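Local structure of Non-structural protein 3 (Porcine deltacoronavirus, 6LN0) at residues V170-Y176 with Q208-T214; L224-Q230 with W298-N304. The protein probably cleaves the viral polyprotein through its papain-like protease domain and also carries a macro domain. All blocks are in the same frame, centred on the assembly; numbering follows the deposited sequence.

Interaction 1. Residues V170-Y176 with Q208-T214; sequences VRTTTDY and QIYLEVT
Thr173 CG2 meets Ile209 CG2 at 3.8 Å, and both methyls touch the ring of Tyr176, so the three side chains form one cluster. Thr173 CG2 is centred on a face of that ring, 3.7 Å above its plane; Tyr176 CE1 lies 4.0 Å from Ile209 CG2, Tyr176 and Ile209 running past one another and pointing opposite ways. Thr173 can serve this way because OG1 is anti to its backbone N (chi1 -179°), where it accepts from Asp175 N in an ST turn and leaves CG2 for the ring. Leu211 shares this face of the sheet, with CD1 tucked 3.4 Å from Thr173 O and helix 228-237 packed on it. Thr172 and Tyr210 occupy the other face; there Thr172 OG1 lies 3.4 Å from Glu212 OE1, a weak contact in which Thr180 O also competes for the hydroxyl proton. Tyr210 OH is engaged by Lys205 N. Between the faces runs a parallel ladder, Arg171 O to Tyr210 N, Tyr210 O to Thr173 N (2.9 Å) and Thr173 O to Glu212 N (2.8 Å), joining two central strands of a small sheet consistent with the ubiquitin-like domain of coronavirus papain-like proteases. Register therefore rests on the backbone bonds, and the weak Thr172-Glu212 pair adds little grip.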
ATOM      1  N   VAL A 170       6.071  -6.883   6.966  1.00 54.23           N
ATOM      2  CA  VAL A 170       5.715  -5.853   6.000  1.00 52.20           C
ATOM      3  C   VAL A 170       6.224  -4.501   6.487  1.00 53.88           C
ATOM      4  O   VAL A 170       6.000  -4.133   7.646  1.00 54.00           O
ATOM      5  CB  VAL A 170       4.194  -5.784   5.785  1.00 54.80           C
ATOM      6  CG1 VAL A 170       3.869  -4.736   4.705  1.00 50.88           C
ATOM      7  CG2 VAL A 170       3.647  -7.150   5.431  1.00 52.21           C
ATOM      8  N   ARG A 171       6.887  -3.755   5.602  1.00 51.48           N
ATOM      9  CA  ARG A 171       7.305  -2.384   5.882  1.00 46.20           C
ATOM     10  C   ARG A 171       6.278  -1.434   5.290  1.00 45.53           C
ATOM     11  O   ARG A 171       5.963  -1.524   4.100  1.00 45.93           O
ATOM     12  CB  ARG A 171       8.689  -2.094   5.305  1.00 48.20           C
ATOM     13  CG  ARG A 171       9.715  -3.169   5.650  1.00 52.75           C
ATOM     14  CD  ARG A 171      11.115  -2.613   5.692  1.00 53.02           C
ATOM     15  NE  ARG A 171      11.305  -1.690   6.812  1.00 60.57           N
ATOM     16  CZ  ARG A 171      12.351  -0.870   6.952  1.00 58.41           C
ATOM     17  NH1 ARG A 171      13.313  -0.840   6.034  1.00 48.71           N
ATOM     18  NH2 ARG A 171      12.429  -0.067   8.013  1.00 54.26           N
ATOM     19  N   THR A 172       5.761  -0.531   6.121  1.00 43.84           N
ATOM     20  CA  THR A 172       4.648   0.329   5.760  1.00 43.83           C
ATOM     21  C   THR A 172       4.910   1.743   6.249  1.00 47.25           C
ATOM     22  O   THR A 172       5.691   1.962   7.183  1.00 40.10           O
ATOM     23  CB  THR A 172       3.314  -0.132   6.374  1.00 46.74           C
ATOM     24  OG1 THR A 172       3.226   0.342   7.725  1.00 47.58           O
ATOM     25  CG2 THR A 172       3.192  -1.624   6.364  1.00 47.01           C
ATOM     26  N   THR A 173       4.197   2.699   5.640  1.00 41.05           N
ATOM     27  CA  THR A 173       4.288   4.089   6.052  1.00 38.42           C
ATOM     28  C   THR A 173       2.966   4.776   5.728  1.00 41.54           C
ATOM     29  O   THR A 173       2.232   4.352   4.829  1.00 43.94           O
ATOM     30  CB  THR A 173       5.487   4.797   5.350  1.00 46.59           C
ATOM     31  OG1 THR A 173       5.589   6.168   5.775  1.00 44.98           O
ATOM     32  CG2 THR A 173       5.339   4.772   3.811  1.00 42.97           C
ATOM     33  N   THR A 174       2.654   5.832   6.471  1.00 39.30           N
ATOM     34  CA  THR A 174       1.586   6.741   6.065  1.00 46.49           C
ATOM     35  C   THR A 174       2.144   8.051   5.509  1.00 48.84           C
ATOM     36  O   THR A 174       1.376   8.919   5.082  1.00 47.64           O
ATOM     37  CB  THR A 174       0.634   7.006   7.247  1.00 46.66           C
ATOM     38  OG1 THR A 174       1.290   7.816   8.224  1.00 50.85           O
ATOM     39  CG2 THR A 174       0.215   5.694   7.915  1.00 45.16           C
ATOM     40  N   ASP A 175       3.465   8.120   5.368  1.00 52.89           N
ATOM     41  CA  ASP A 175       4.281   9.295   5.630  1.00 50.27           C
ATOM     42  C   ASP A 175       5.365   9.533   4.580  1.00 43.94           C
ATOM     43  O   ASP A 175       5.671  10.671   4.212  1.00 42.44           O
ATOM     44  CB  ASP A 175       4.978   9.082   6.984  1.00 45.38           C
ATOM     45  CG  ASP A 175       4.801  10.233   7.898  1.00 52.59           C
ATOM     46  OD1 ASP A 175       4.171  11.197   7.444  1.00 60.67           O
ATOM     47  OD2 ASP A 175       5.291  10.186   9.053  1.00 63.69           O
ATOM     48  N   TYR A 176       5.982   8.439   4.152  1.00 39.55           N
ATOM     49  CA  TYR A 176       7.382   8.412   3.754  1.00 44.35           C
ATOM     50  C   TYR A 176       8.255   9.281   4.671  1.00 45.43           C
ATOM     51  O   TYR A 176       9.239   9.884   4.243  1.00 47.21           O
ATOM     52  CB  TYR A 176       7.475   8.772   2.270  1.00 45.02           C
ATOM     53  CG  TYR A 176       7.174   7.527   1.480  1.00 43.88           C
ATOM     54  CD1 TYR A 176       8.157   6.548   1.325  1.00 47.09           C
ATOM     55  CD2 TYR A 176       5.890   7.263   0.982  1.00 40.60           C
ATOM     56  CE1 TYR A 176       7.910   5.376   0.642  1.00 42.85           C
ATOM     57  CE2 TYR A 176       5.628   6.079   0.289  1.00 41.95           C
ATOM     58  CZ  TYR A 176       6.654   5.138   0.128  1.00 46.87           C
ATOM     59  OH  TYR A 176       6.474   3.940  -0.535  1.00 54.89           O
ATOM     60  N   GLN A 208      10.264  -4.193   0.908  1.00 60.09           N
ATOM     61  CA  GLN A 208       9.701  -3.079   0.176  1.00 50.85           C
ATOM     62  C   GLN A 208       8.732  -2.306   1.063  1.00 53.35           C
ATOM     63  O   GLN A 208       8.034  -2.877   1.908  1.00 52.69           O
ATOM     64  CB  GLN A 208       9.006  -3.591  -1.084  1.00 54.41           C
ATOM     65  CG  GLN A 208       8.089  -2.597  -1.772  1.00 48.70           C
ATOM     66  CD  GLN A 208       7.620  -3.095  -3.125  1.00 54.06           C
ATOM     67  OE1 GLN A 208       8.225  -4.001  -3.708  1.00 57.29           O
ATOM     68  NE2 GLN A 208       6.548  -2.490  -3.648  1.00 54.97           N
ATOM     69  N   ILE A 209       8.708  -0.990   0.879  1.00 47.10           N
ATOM     70  CA  ILE A 209       7.893  -0.110   1.699  1.00 46.44           C
ATOM     71  C   ILE A 209       6.589   0.167   0.972  1.00 48.19           C
ATOM     72  O   ILE A 209       6.592   0.497  -0.219  1.00 51.39           O
ATOM     73  CB  ILE A 209       8.631   1.192   2.009  1.00 45.50           C
ATOM     74  CG1 ILE A 209       9.970   0.893   2.673  1.00 42.96           C
ATOM     75  CG2 ILE A 209       7.772   2.075   2.866  1.00 46.41           C
ATOM     76  CD1 ILE A 209      10.727   2.163   3.003  1.00 39.76           C
ATOM     77  N   TYR A 210       5.477   0.036   1.684  1.00 43.06           N
ATOM     78  CA  TYR A 210       4.154   0.192   1.114  1.00 43.65           C
ATOM     79  C   TYR A 210       3.437   1.316   1.842  1.00 44.09           C
ATOM     80  O   TYR A 210       3.645   1.538   3.042  1.00 43.64           O
ATOM     81  CB  TYR A 210       3.329  -1.112   1.217  1.00 49.58           C
ATOM     82  CG  TYR A 210       3.847  -2.237   0.362  1.00 50.12           C
ATOM     83  CD1 TYR A 210       3.439  -2.368  -0.958  1.00 47.65           C
ATOM     84  CD2 TYR A 210       4.746  -3.170   0.872  1.00 45.01           C
ATOM     85  CE1 TYR A 210       3.912  -3.386  -1.746  1.00 49.48           C
ATOM     86  CE2 TYR A 210       5.228  -4.182   0.092  1.00 47.84           C
ATOM     87  CZ  TYR A 210       4.801  -4.296  -1.215  1.00 54.80           C
ATOM     88  OH  TYR A 210       5.278  -5.314  -2.012  1.00 57.17           O
ATOM     89  N   LEU A 211       2.608   2.038   1.107  1.00 42.11           N
ATOM     90  CA  LEU A 211       1.742   3.027   1.732  1.00 47.13           C
ATOM     91  C   LEU A 211       0.584   2.284   2.396  1.00 50.99           C
ATOM     92  O   LEU A 211      -0.131   1.518   1.740  1.00 46.03           O
ATOM     93  CB  LEU A 211       1.234   4.033   0.697  1.00 40.68           C
ATOM     94  CG  LEU A 211       0.452   5.249   1.212  1.00 45.60           C
ATOM     95  CD1 LEU A 211       1.311   6.137   2.123  1.00 45.90           C
ATOM     96  CD2 LEU A 211      -0.095   6.066   0.060  1.00 45.07           C
ATOM     97  N   GLU A 212       0.428   2.477   3.697  1.00 52.28           N
ATOM     98  CA  GLU A 212      -0.732   1.980   4.417  1.00 49.21           C
ATOM     99  C   GLU A 212      -1.836   3.006   4.264  1.00 45.43           C
ATOM    100  O   GLU A 212      -1.796   4.071   4.878  1.00 49.08           O
ATOM    101  CB  GLU A 212      -0.388   1.760   5.881  1.00 53.49           C
ATOM    102  CG  GLU A 212      -1.605   1.622   6.789  1.00 57.99           C
ATOM    103  CD  GLU A 212      -1.357   0.650   7.931  1.00 62.69           C
ATOM    104  OE1 GLU A 212      -0.204   0.152   8.030  1.00 51.91           O
ATOM    105  OE2 GLU A 212      -2.316   0.380   8.712  1.00 69.57           O
ATOM    106  N   VAL A 213      -2.814   2.717   3.427  1.00 50.44           N
ATOM    107  CA  VAL A 213      -3.814   3.732   3.131  1.00 49.30           C
ATOM    108  C   VAL A 213      -4.869   3.738   4.230  1.00 54.02           C
ATOM    109  O   VAL A 213      -5.872   3.022   4.156  1.00 55.69           O
ATOM    110  CB  VAL A 213      -4.410   3.511   1.731  1.00 51.31           C
ATOM    111  CG1 VAL A 213      -5.524   4.526   1.437  1.00 49.23           C
ATOM    112  CG2 VAL A 213      -3.300   3.595   0.690  1.00 47.73           C
ATOM    113  N   THR A 214      -4.626   4.521   5.277  1.00 51.22           N
ATOM    114  CA  THR A 214      -5.607   4.683   6.334  1.00 55.19           C
ATOM    115  C   THR A 214      -6.680   5.641   5.843  1.00 59.26           C
ATOM    116  O   THR A 214      -6.691   6.047   4.679  1.00 66.01           O
ATOM    117  CB  THR A 214      -4.963   5.197   7.610  1.00 57.89           C
ATOM    118  OG1 THR A 214      -4.501   6.540   7.403  1.00 56.74           O
ATOM    119  CG2 THR A 214      -3.831   4.294   8.038  1.00 48.36           C
TER

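Interaction 2. Residues L224-Q230 with W298-N304; sequences LDLNLQQ and WIYASTN
Trp298 reaches Leu224 with the edge of its indole: NE1 donates to Leu224 O at 2.8 Å, nearly straight (164°), and the N-H meets a lone pair of Leu224 O, which lies in the plane of the indole. With CG anti to the backbone N (chi1 -180°), the indole extends from helix 293-302 to the Schellman turn at Asp225 that ends helix 215-223. Around this bond the packing is close. Leu224 CD2 lies 4.0 Å from Trp298 CD1, and Leu226 divides its two methyls, CD1 toward Ala301 CB and CD2 to 3.4 Å from Ser302 OG. That hydroxyl sits over one face of the indole, toward its rim, while donating to Trp298 O, which also accepts from Ser302 N on the opposite face of its carbonyl plane. Ala301 CB abuts Gln230 O at 3.2 Å, a snug fit.

Toward Asn304 the contact is polar and looser. Gln230 and Asn227 form a capping box at the start of helix 228-237; Gln230 OE1 takes the Asn227 N-H, which fixes how the amide is turned. Gln230 NE2 donates to Asn304 OD1 at 3.3 Å from above the carbonyl plane, the two amides lying almost parallel, 14° apart. A water bridges Gln230 NE2 to Ser302 O, so solvent completes this side. Behind the buried side, Leu319 and Leu320 of helix 313-322 and Ile280 and Leu283 of helix 278-287 press on Trp298, while Tyr234 of helix 228-237 touches Leu224, Leu226 and Ala301.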
ATOM      1  N   LEU A 224      -5.748  17.692  -0.914  1.00 45.85           N
ATOM      2  CA  LEU A 224      -4.770  18.148  -1.892  1.00 51.15           C
ATOM      3  C   LEU A 224      -5.203  17.899  -3.330  1.00 50.51           C
ATOM      4  O   LEU A 224      -4.453  18.242  -4.247  1.00 46.94           O
ATOM      5  CB  LEU A 224      -3.420  17.454  -1.650  1.00 44.75           C
ATOM      6  CG  LEU A 224      -2.643  17.913  -0.420  1.00 45.98           C
ATOM      7  CD1 LEU A 224      -1.283  17.227  -0.328  1.00 42.72           C
ATOM      8  CD2 LEU A 224      -2.473  19.413  -0.429  1.00 39.96           C
ATOM      9  N   ASP A 225      -6.375  17.284  -3.537  1.00 49.61           N
ATOM     10  CA  ASP A 225      -6.917  16.995  -4.866  1.00 46.43           C
ATOM     11  C   ASP A 225      -6.071  15.974  -5.615  1.00 49.57           C
ATOM     12  O   ASP A 225      -5.876  16.090  -6.826  1.00 51.98           O
ATOM     13  CB  ASP A 225      -7.050  18.262  -5.710  1.00 53.76           C
ATOM     14  CG  ASP A 225      -8.424  18.829  -5.684  1.00 63.58           C
ATOM     15  OD1 ASP A 225      -9.244  18.301  -4.902  1.00 71.44           O
ATOM     16  OD2 ASP A 225      -8.679  19.804  -6.439  1.00 66.50           O
ATOM     17  N   LEU A 226      -5.552  14.981  -4.915  1.00 50.88           N
ATOM     18  CA  LEU A 226      -4.754  13.957  -5.568  1.00 47.81           C
ATOM     19  C   LEU A 226      -5.409  12.603  -5.380  1.00 46.58           C
ATOM     20  O   LEU A 226      -5.945  12.310  -4.310  1.00 56.56           O
ATOM     21  CB  LEU A 226      -3.324  13.920  -5.019  1.00 45.11           C
ATOM     22  CG  LEU A 226      -2.584  15.233  -4.777  1.00 47.72           C
ATOM     23  CD1 LEU A 226      -1.244  14.933  -4.122  1.00 39.76           C
ATOM     24  CD2 LEU A 226      -2.401  16.039  -6.065  1.00 42.15           C
ATOM     25  N   ASN A 227      -5.361  11.773  -6.416  1.00 48.14           N
ATOM     26  CA  ASN A 227      -5.566  10.351  -6.190  1.00 49.21           C
ATOM     27  C   ASN A 227      -4.320   9.766  -5.532  1.00 47.67           C
ATOM     28  O   ASN A 227      -3.363  10.478  -5.214  1.00 49.54           O
ATOM     29  CB  ASN A 227      -5.914   9.633  -7.494  1.00 51.36           C
ATOM     30  CG  ASN A 227      -4.812   9.704  -8.540  1.00 52.38           C
ATOM     31  OD1 ASN A 227      -3.648   9.386  -8.280  1.00 53.78           O
ATOM     32  ND2 ASN A 227      -5.199  10.059  -9.760  1.00 52.78           N
ATOM     33  N   LEU A 228      -4.312   8.446  -5.347  1.00 49.51           N
ATOM     34  CA  LEU A 228      -3.291   7.832  -4.501  1.00 44.18           C
ATOM     35  C   LEU A 228      -1.955   7.705  -5.214  1.00 48.34           C
ATOM     36  O   LEU A 228      -0.905   7.824  -4.572  1.00 48.03           O
ATOM     37  CB  LEU A 228      -3.757   6.459  -4.018  1.00 46.19           C
ATOM     38  CG  LEU A 228      -4.923   6.488  -3.031  1.00 52.90           C
ATOM     39  CD1 LEU A 228      -5.125   5.119  -2.399  1.00 56.40           C
ATOM     40  CD2 LEU A 228      -4.706   7.537  -1.967  1.00 51.09           C
ATOM     41  N   GLN A 229      -1.969   7.395  -6.515  1.00 45.77           N
ATOM     42  CA  GLN A 229      -0.745   7.462  -7.303  1.00 48.69           C
ATOM     43  C   GLN A 229      -0.082   8.823  -7.126  1.00 49.15           C
ATOM     44  O   GLN A 229       1.098   8.921  -6.766  1.00 45.68           O
ATOM     45  CB  GLN A 229      -1.046   7.223  -8.785  1.00 50.76           C
ATOM     46  CG  GLN A 229      -1.368   5.802  -9.159  1.00 63.81           C
ATOM     47  CD  GLN A 229      -2.866   5.517  -9.171  1.00 72.94           C
ATOM     48  OE1 GLN A 229      -3.600   5.892  -8.240  1.00 69.00           O
ATOM     49  NE2 GLN A 229      -3.329   4.850 -10.227  1.00 76.38           N
ATOM     50  N   GLN A 230      -0.852   9.889  -7.350  1.00 42.21           N
ATOM     51  CA  GLN A 230      -0.316  11.225  -7.188  1.00 44.64           C
ATOM     52  C   GLN A 230       0.132  11.461  -5.758  1.00 45.86           C
ATOM     53  O   GLN A 230       1.161  12.101  -5.520  1.00 45.06           O
ATOM     54  CB  GLN A 230      -1.358  12.257  -7.607  1.00 44.89           C
ATOM     55  CG  GLN A 230      -1.824  12.080  -9.028  1.00 48.58           C
ATOM     56  CD  GLN A 230      -2.848  13.112  -9.418  1.00 49.33           C
ATOM     57  OE1 GLN A 230      -3.935  13.163  -8.844  1.00 53.92           O
ATOM     58  NE2 GLN A 230      -2.502  13.961 -10.387  1.00 47.20           N
ATOM     59  N   TRP A 298       3.572  19.168  -4.305  1.00 35.79           N
ATOM     60  CA  TRP A 298       2.190  19.247  -4.754  1.00 38.60           C
ATOM     61  C   TRP A 298       2.088  19.635  -6.229  1.00 42.24           C
ATOM     62  O   TRP A 298       1.217  19.131  -6.947  1.00 44.14           O
ATOM     63  CB  TRP A 298       1.424  20.233  -3.876  1.00 39.50           C
ATOM     64  CG  TRP A 298      -0.003  20.364  -4.264  1.00 44.86           C
ATOM     65  CD1 TRP A 298      -1.004  19.424  -4.106  1.00 40.49           C
ATOM     66  CD2 TRP A 298      -0.615  21.501  -4.878  1.00 42.37           C
ATOM     67  NE1 TRP A 298      -2.195  19.925  -4.584  1.00 41.35           N
ATOM     68  CE2 TRP A 298      -1.989  21.194  -5.058  1.00 43.19           C
ATOM     69  CE3 TRP A 298      -0.145  22.747  -5.282  1.00 38.30           C
ATOM     70  CZ2 TRP A 298      -2.879  22.087  -5.642  1.00 40.19           C
ATOM     71  CZ3 TRP A 298      -1.040  23.642  -5.854  1.00 40.39           C
ATOM     72  CH2 TRP A 298      -2.384  23.310  -6.027  1.00 37.64           C
ATOM     73  N   ILE A 299       2.952  20.529  -6.717  1.00 41.65           N
ATOM     74  CA  ILE A 299       2.843  20.912  -8.125  1.00 41.61           C
ATOM     75  C   ILE A 299       3.189  19.733  -9.012  1.00 39.41           C
ATOM     76  O   ILE A 299       2.493  19.448  -9.995  1.00 44.84           O
ATOM     77  CB  ILE A 299       3.732  22.122  -8.459  1.00 40.67           C
ATOM     78  CG1 ILE A 299       3.452  23.275  -7.517  1.00 41.42           C
ATOM     79  CG2 ILE A 299       3.535  22.524  -9.903  1.00 35.63           C
ATOM     80  CD1 ILE A 299       2.538  24.224  -8.022  1.00 46.44           C
ATOM     81  N   TYR A 300       4.279  19.042  -8.692  1.00 39.36           N
ATOM     82  CA  TYR A 300       4.704  17.919  -9.519  1.00 41.02           C
ATOM     83  C   TYR A 300       3.672  16.802  -9.526  1.00 43.13           C
ATOM     84  O   TYR A 300       3.406  16.208 -10.579  1.00 47.75           O
ATOM     85  CB  TYR A 300       6.033  17.372  -9.026  1.00 42.42           C
ATOM     86  CG  TYR A 300       7.258  18.010  -9.650  1.00 48.81           C
ATOM     87  CD1 TYR A 300       7.824  17.472 -10.792  1.00 47.32           C
ATOM     88  CD2 TYR A 300       7.866  19.123  -9.067  1.00 41.07           C
ATOM     89  CE1 TYR A 300       8.949  18.016 -11.345  1.00 51.26           C
ATOM     90  CE2 TYR A 300       8.987  19.670  -9.610  1.00 50.24           C
ATOM     91  CZ  TYR A 300       9.529  19.117 -10.760  1.00 51.80           C
ATOM     92  OH  TYR A 300      10.657  19.660 -11.327  1.00 50.81           O
ATOM     93  N   ALA A 301       3.088  16.486  -8.359  1.00 39.43           N
ATOM     94  CA  ALA A 301       2.115  15.391  -8.296  1.00 44.80           C
ATOM     95  C   ALA A 301       0.797  15.768  -8.971  1.00 41.10           C
ATOM     96  O   ALA A 301       0.139  14.918  -9.579  1.00 40.44           O
ATOM     97  CB  ALA A 301       1.857  14.982  -6.842  1.00 38.60           C
ATOM     98  N   SER A 302       0.385  17.033  -8.860  1.00 38.30           N
ATOM     99  CA  SER A 302      -0.855  17.452  -9.509  1.00 46.23           C
ATOM    100  C   SER A 302      -0.737  17.446 -11.035  1.00 48.50           C
ATOM    101  O   SER A 302      -1.742  17.222 -11.720  1.00 50.49           O
ATOM    102  CB  SER A 302      -1.267  18.845  -9.026  1.00 45.05           C
ATOM    103  OG  SER A 302      -1.465  18.859  -7.623  1.00 44.70           O
ATOM    104  N   THR A 303       0.456  17.700 -11.588  1.00 41.88           N
ATOM    105  CA  THR A 303       0.631  17.735 -13.037  1.00 43.46           C
ATOM    106  C   THR A 303       1.305  16.475 -13.570  1.00 45.80           C
ATOM    107  O   THR A 303       1.645  16.419 -14.752  1.00 43.65           O
ATOM    108  CB  THR A 303       1.408  18.999 -13.475  1.00 39.12           C
ATOM    109  OG1 THR A 303       2.713  19.026 -12.897  1.00 39.09           O
ATOM    110  CG2 THR A 303       0.705  20.243 -13.024  1.00 43.13           C
ATOM    111  N   ASN A 304       1.482  15.452 -12.729  1.00 46.29           N
ATOM    112  CA  ASN A 304       1.944  14.138 -13.171  1.00 42.11           C
ATOM    113  C   ASN A 304       3.331  14.227 -13.808  1.00 46.47           C
ATOM    114  O   ASN A 304       3.579  13.722 -14.900  1.00 51.30           O
ATOM    115  CB  ASN A 304       0.938  13.491 -14.121  1.00 42.81           C
ATOM    116  CG  ASN A 304      -0.395  13.259 -13.466  1.00 45.81           C
ATOM    117  OD1 ASN A 304      -0.489  12.505 -12.511  1.00 49.97           O
ATOM    118  ND2 ASN A 304      -1.430  13.910 -13.963  1.00 44.95           N
TER
HETATM  119  O   HOH W   1      -4.401  16.378 -11.022  1.00 53.91           O

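Interactions 1 and 2 follow one another along the chain, with helix 215-223 between them, and their centres are about 18 Å apart. Interaction 1 belongs to the small four-stranded sheet, interaction 2 to the helices that come after it, and both belong to the papain-like protease part of the chain. They meet directly where Val213 CG2 packs 3.9 Å from Leu228 CD1. Helix 228-237 links them: its first turn takes part in interaction 2, while Cys232 and Leu235 further along touch Leu211 of interaction 1. The sheet is thus packed against the helical part, consistent with a ubiquitin-like domain joined to the thumb of the protease.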